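Local coordinates for protein PES4 (Saccharomyces cerevisiae S288C, PDB 6EZ7) that probably binds RNA, including mRNA 3'-untranslated regions and poly(A) or poly(U) tracts, through several RNA recognition motifs, the third of which is this domain, at residues D16-L19 against N20-E24; D53-K56 against A57-Y61. All coordinates share one frame; numbering follows the deposited sequence.

Contact 1. Residues D16-L19 against N20-E24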
loop_
_atom_site.group_PDB
_atom_site.type_symbol
_atom_site.label_atom_id
_atom_site.label_comp_id
_atom_site.label_asym_id
_atom_site.label_seq_id
_atom_site.Cartn_x
_atom_site.Cartn_y
_atom_site.Cartn_z
ATOM N N ASP A 16 -10.811 -4.011 3.748
ATOM C CA ASP A 16 -10.435 -4.991 4.770
ATOM C C ASP A 16 -9.197 -5.791 4.372
ATOM O O ASP A 16 -8.361 -6.114 5.220
ATOM C CB ASP A 16 -11.591 -5.950 5.053
ATOM C CG ASP A 16 -12.699 -5.306 5.862
ATOM O OD1 ASP A 16 -12.440 -4.268 6.511
ATOM O OD2 ASP A 16 -13.826 -5.849 5.859
ATOM N N ASP A 17 -9.090 -6.126 3.088
ATOM C CA ASP A 17 -7.904 -6.818 2.583
ATOM C C ASP A 17 -6.649 -6.009 2.860
ATOM O O ASP A 17 -5.645 -6.550 3.323
ATOM C CB ASP A 17 -8.012 -7.086 1.082
ATOM C CG ASP A 17 -9.112 -8.067 0.741
ATOM O OD1 ASP A 17 -9.450 -8.903 1.604
ATOM O OD2 ASP A 17 -9.637 -8.003 -0.393
ATOM N N ILE A 18 -6.701 -4.715 2.564
ATOM C CA ILE A 18 -5.549 -3.855 2.802
ATOM C C ILE A 18 -5.256 -3.796 4.293
ATOM O O ILE A 18 -4.109 -3.912 4.716
ATOM C CB ILE A 18 -5.770 -2.432 2.267
ATOM C CG1 ILE A 18 -6.170 -2.475 0.791
ATOM C CG2 ILE A 18 -4.516 -1.604 2.451
ATOM C CD1 ILE A 18 -5.158 -3.152 -0.084
ATOM N N LEU A 19 -6.307 -3.622 5.083
ATOM C CA LEU A 19 -6.168 -3.571 6.531
ATOM C C LEU A 19 -5.558 -4.852 7.073
ATOM O O LEU A 19 -4.619 -4.818 7.862
ATOM C CB LEU A 19 -7.526 -3.329 7.183
ATOM C CG LEU A 19 -7.964 -1.875 7.325
ATOM C CD1 LEU A 19 -9.428 -1.799 7.731
ATOM C CD2 LEU A 19 -7.083 -1.155 8.342
ATOM N N ASN A 20 -6.081 -5.988 6.638
ATOM C CA ASN A 20 -5.641 -7.252 7.196
ATOM C C ASN A 20 -4.200 -7.589 6.840
ATOM O O ASN A 20 -3.441 -8.057 7.686
ATOM C CB ASN A 20 -6.583 -8.368 6.761
ATOM C CG ASN A 20 -7.847 -8.386 7.584
ATOM O OD1 ASN A 20 -8.963 -8.421 7.059
ATOM N ND2 ASN A 20 -7.676 -8.331 8.896
ATOM N N PHE A 21 -3.809 -7.329 5.600
ATOM C CA PHE A 21 -2.429 -7.582 5.206
ATOM C C PHE A 21 -1.461 -6.587 5.827
ATOM O O PHE A 21 -0.460 -6.974 6.425
ATOM C CB PHE A 21 -2.289 -7.553 3.687
ATOM C CG PHE A 21 -2.731 -8.818 3.021
ATOM C CD1 PHE A 21 -2.037 -10.000 3.225
ATOM C CD2 PHE A 21 -3.835 -8.830 2.187
ATOM C CE1 PHE A 21 -2.441 -11.170 2.612
ATOM C CE2 PHE A 21 -4.243 -9.999 1.572
ATOM C CZ PHE A 21 -3.544 -11.170 1.785
ATOM N N PHE A 22 -1.761 -5.302 5.698
ATOM C CA PHE A 22 -0.752 -4.292 5.989
ATOM C C PHE A 22 -0.721 -3.816 7.437
ATOM O O PHE A 22 0.173 -3.064 7.819
ATOM C CB PHE A 22 -0.929 -3.117 5.025
ATOM C CG PHE A 22 -0.469 -3.443 3.638
ATOM C CD1 PHE A 22 -1.308 -4.098 2.752
ATOM C CD2 PHE A 22 0.831 -3.171 3.248
ATOM C CE1 PHE A 22 -0.874 -4.439 1.486
ATOM C CE2 PHE A 22 1.272 -3.506 1.977
ATOM C CZ PHE A 22 0.420 -4.142 1.096
ATOM N N SER A 23 -1.667 -4.276 8.252
ATOM C CA SER A 23 -1.606 -4.009 9.688
ATOM C C SER A 23 -0.666 -4.986 10.384
ATOM O O SER A 23 -0.375 -4.842 11.573
ATOM C CB SER A 23 -2.993 -4.091 10.323
ATOM O OG SER A 23 -3.870 -3.138 9.751
ATOM N N GLU A 24 -0.191 -5.978 9.641
ATOM C CA GLU A 24 0.711 -6.979 10.200
ATOM C C GLU A 24 2.084 -6.401 10.536
ATOM O O GLU A 24 2.823 -6.979 11.330
ATOM C CB GLU A 24 0.867 -8.156 9.235
ATOM C CG GLU A 24 -0.415 -8.948 9.018
ATOM C CD GLU A 24 -0.981 -9.512 10.312
ATOM O OE1 GLU A 24 -0.189 -9.980 11.159
ATOM O OE2 GLU A 24 -2.218 -9.483 10.484
HETATM O O HOH W 1 -9.689 -9.312 4.358
#
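Just beyond Phe22, Ser23 turns back to Leu19 O, which receives both its amide and its hydroxyl. With OG lying beside its own backbone N (chi1 -60°), the hydroxyl donates to Leu19 O at 2.6 Å, while Ser23 N reaches the same oxygen at 3.0 Å with an N-H...O angle of 140°. The two preceding residues, Phe21 and Phe22, meet the backbone differently. Phe22 presents an edge, its CD1 lying 3.4 Å from Ile18 O with that oxygen in the ring plane, and the same carbon meets Ile18 CG2 at 4.1 Å. The Phe21 ring meets Asp17 O obliquely, through CD2 at 3.1 Å. On the polar side, a water donates to both Asp17 OD1 and Asn20 OD1, tying the two side chains together across the turn; the other carboxylate oxygen of Asp17 turns back to accept from Thr14 N. Ile18 and Phe22 face the antiparallel sheet: Ile18 packs on Ile6 and Leu9 of strand 3-9 and Ile31 of strand 28-33, and Phe22 on Ile4, Ile6 and Ile28, which seats helix 15-22 across these two strands.

Contact 2. Residues D53-K56 against A57-Y61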
loop_
_atom_site.group_PDB
_atom_site.type_symbol
_atom_site.label_atom_id
_atom_site.label_comp_id
_atom_site.label_asym_id
_atom_site.label_seq_id
_atom_site.Cartn_x
_atom_site.Cartn_y
_atom_site.Cartn_z
ATOM N N ASP A 53 7.254 1.483 10.309
ATOM C CA ASP A 53 6.396 0.420 9.797
ATOM C C ASP A 53 6.184 0.507 8.287
ATOM O O ASP A 53 5.967 -0.512 7.630
ATOM C CB ASP A 53 5.050 0.436 10.523
ATOM C CG ASP A 53 5.184 0.104 11.998
ATOM O OD1 ASP A 53 6.193 -0.534 12.375
ATOM O OD2 ASP A 53 4.285 0.474 12.783
ATOM N N SER A 54 6.253 1.714 7.735
ATOM C CA SER A 54 6.080 1.884 6.297
ATOM C C SER A 54 7.231 1.228 5.538
ATOM O O SER A 54 7.020 0.596 4.504
ATOM C CB SER A 54 5.963 3.366 5.928
ATOM O OG SER A 54 7.190 4.048 6.097
ATOM N N GLU A 55 8.446 1.363 6.059
ATOM C CA GLU A 55 9.595 0.693 5.458
ATOM C C GLU A 55 9.457 -0.820 5.582
ATOM O O GLU A 55 9.796 -1.563 4.661
ATOM C CB GLU A 55 10.896 1.156 6.110
ATOM C CG GLU A 55 12.146 0.772 5.337
ATOM C CD GLU A 55 12.103 1.238 3.894
ATOM O OE1 GLU A 55 11.784 2.423 3.656
ATOM O OE2 GLU A 55 12.385 0.415 2.996
ATOM N N LYS A 56 8.956 -1.268 6.728
ATOM C CA LYS A 56 8.735 -2.690 6.954
ATOM C C LYS A 56 7.739 -3.237 5.943
ATOM O O LYS A 56 7.926 -4.329 5.406
ATOM C CB LYS A 56 8.239 -2.939 8.379
ATOM C CG LYS A 56 9.306 -2.745 9.445
ATOM C CD LYS A 56 8.693 -2.659 10.834
ATOM C CE LYS A 56 7.904 -3.914 11.173
ATOM N NZ LYS A 56 7.125 -3.753 12.433
ATOM N N ALA A 57 6.685 -2.466 5.683
ATOM C CA ALA A 57 5.638 -2.871 4.746
ATOM C C ALA A 57 6.194 -3.070 3.342
ATOM O O ALA A 57 5.851 -4.035 2.662
ATOM C CB ALA A 57 4.513 -1.840 4.726
ATOM N N ILE A 58 7.042 -2.146 2.907
ATOM C CA ILE A 58 7.696 -2.271 1.612
ATOM C C ILE A 58 8.564 -3.528 1.570
ATOM O O ILE A 58 8.486 -4.322 0.632
ATOM C CB ILE A 58 8.563 -1.040 1.300
ATOM C CG1 ILE A 58 7.689 0.212 1.198
ATOM C CG2 ILE A 58 9.355 -1.253 0.018
ATOM C CD1 ILE A 58 8.484 1.496 1.099
ATOM N N LYS A 59 9.380 -3.714 2.601
ATOM C CA LYS A 59 10.283 -4.859 2.643
ATOM C C LYS A 59 9.527 -6.179 2.677
ATOM O O LYS A 59 9.963 -7.172 2.090
ATOM C CB LYS A 59 11.217 -4.766 3.854
ATOM C CG LYS A 59 12.358 -3.781 3.675
ATOM C CD LYS A 59 13.512 -4.096 4.618
ATOM C CE LYS A 59 13.319 -3.451 5.981
ATOM N NZ LYS A 59 13.892 -2.075 6.028
ATOM N N ARG A 60 8.387 -6.192 3.355
ATOM C CA ARG A 60 7.661 -7.439 3.543
ATOM C C ARG A 60 6.652 -7.732 2.438
ATOM O O ARG A 60 6.409 -8.899 2.123
ATOM C CB ARG A 60 6.968 -7.439 4.908
ATOM C CG ARG A 60 7.959 -7.364 6.067
ATOM C CD ARG A 60 7.271 -7.387 7.416
ATOM N NE ARG A 60 6.311 -8.481 7.526
ATOM C CZ ARG A 60 5.562 -8.708 8.600
ATOM N NH1 ARG A 60 5.662 -7.916 9.660
ATOM N NH2 ARG A 60 4.713 -9.726 8.614
ATOM N N TYR A 61 6.081 -6.696 1.828
ATOM C CA TYR A 61 4.975 -6.923 0.899
ATOM C C TYR A 61 5.244 -6.590 -0.565
ATOM O O TYR A 61 4.430 -6.925 -1.424
ATOM C CB TYR A 61 3.742 -6.151 1.364
ATOM C CG TYR A 61 3.009 -6.865 2.469
ATOM C CD1 TYR A 61 2.412 -8.098 2.239
ATOM C CD2 TYR A 61 2.919 -6.318 3.742
ATOM C CE1 TYR A 61 1.745 -8.768 3.243
ATOM C CE2 TYR A 61 2.251 -6.982 4.756
ATOM C CZ TYR A 61 1.666 -8.205 4.498
ATOM O OH TYR A 61 0.996 -8.873 5.499
#
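The flat guanidinium of Arg60 stands away from the turn, and neither of its faces carries the contact with Lys56; the stem does, with Arg60 CG 3.1 Å from Lys56 O, the carbonyl that also accepts from Arg60 N at 2.8 Å. Next to it, the ring of Tyr61 meets Phe64 edge-to-face and Phe22 with the planes at about 40°, and also packs on Val73. All lie on helix 51-61, the second helix of the beta-alpha-beta-beta-alpha-beta RNA recognition motif. The carboxylate of Glu55 is approached by Lys59 from the side of its methylene stem: Lys59 NZ lies 3.4 Å from Glu55 CG but 4.2 Å from Glu55 OE2, beyond salt-bridge range. The two side chains cross at a slant over one turn. Glu55 has CG anti to its N (chi1 -166°) and a bend at the next bond, and its OE1 is held instead by a salt bridge to Arg75.

The side facing the sheet mixes Ala57 and Ile58 with buried Asp53 and Ser54. Ala57 CB sits over the preceding turn, 3.5 Å from both Asp53 O and Ser54 O, and the same side chain touches Ile4 and Tyr48 of the sheet. Ile58 CG1 lies against Ser54 O at 3.4 Å, and its side chain continues onto Ile4 and Val73. Three residues apart, Lys56 NZ and Asp53 OD1 form a salt bridge with a weak 3.4 Å hydrogen bond, and the same ammonium donates to Val25 O.

Contacts 1 and 2 lie on the two helices of one RNA recognition motif, their centres about 12 Å apart, and the helices meet directly at their C-terminal ends. Tyr61 of contact 2 is the chief bridge: its OH lies 2.6 Å from Phe21 O, a probable hydrogen bond of weak geometry, and its CB packs 3.7 Å from Phe22 CE2. Arg60 NH1 comes 3.4 Å from Glu24 O, at most a weak bond. Ile4 of strand 3-9 underlies both helices, touching Phe22 from one and Ala57 and Ile58 from the other. In this fold RNA usually binds the sheet's other face, so both contacts lie on the helical side, probably away from the usual RNA-binding surface.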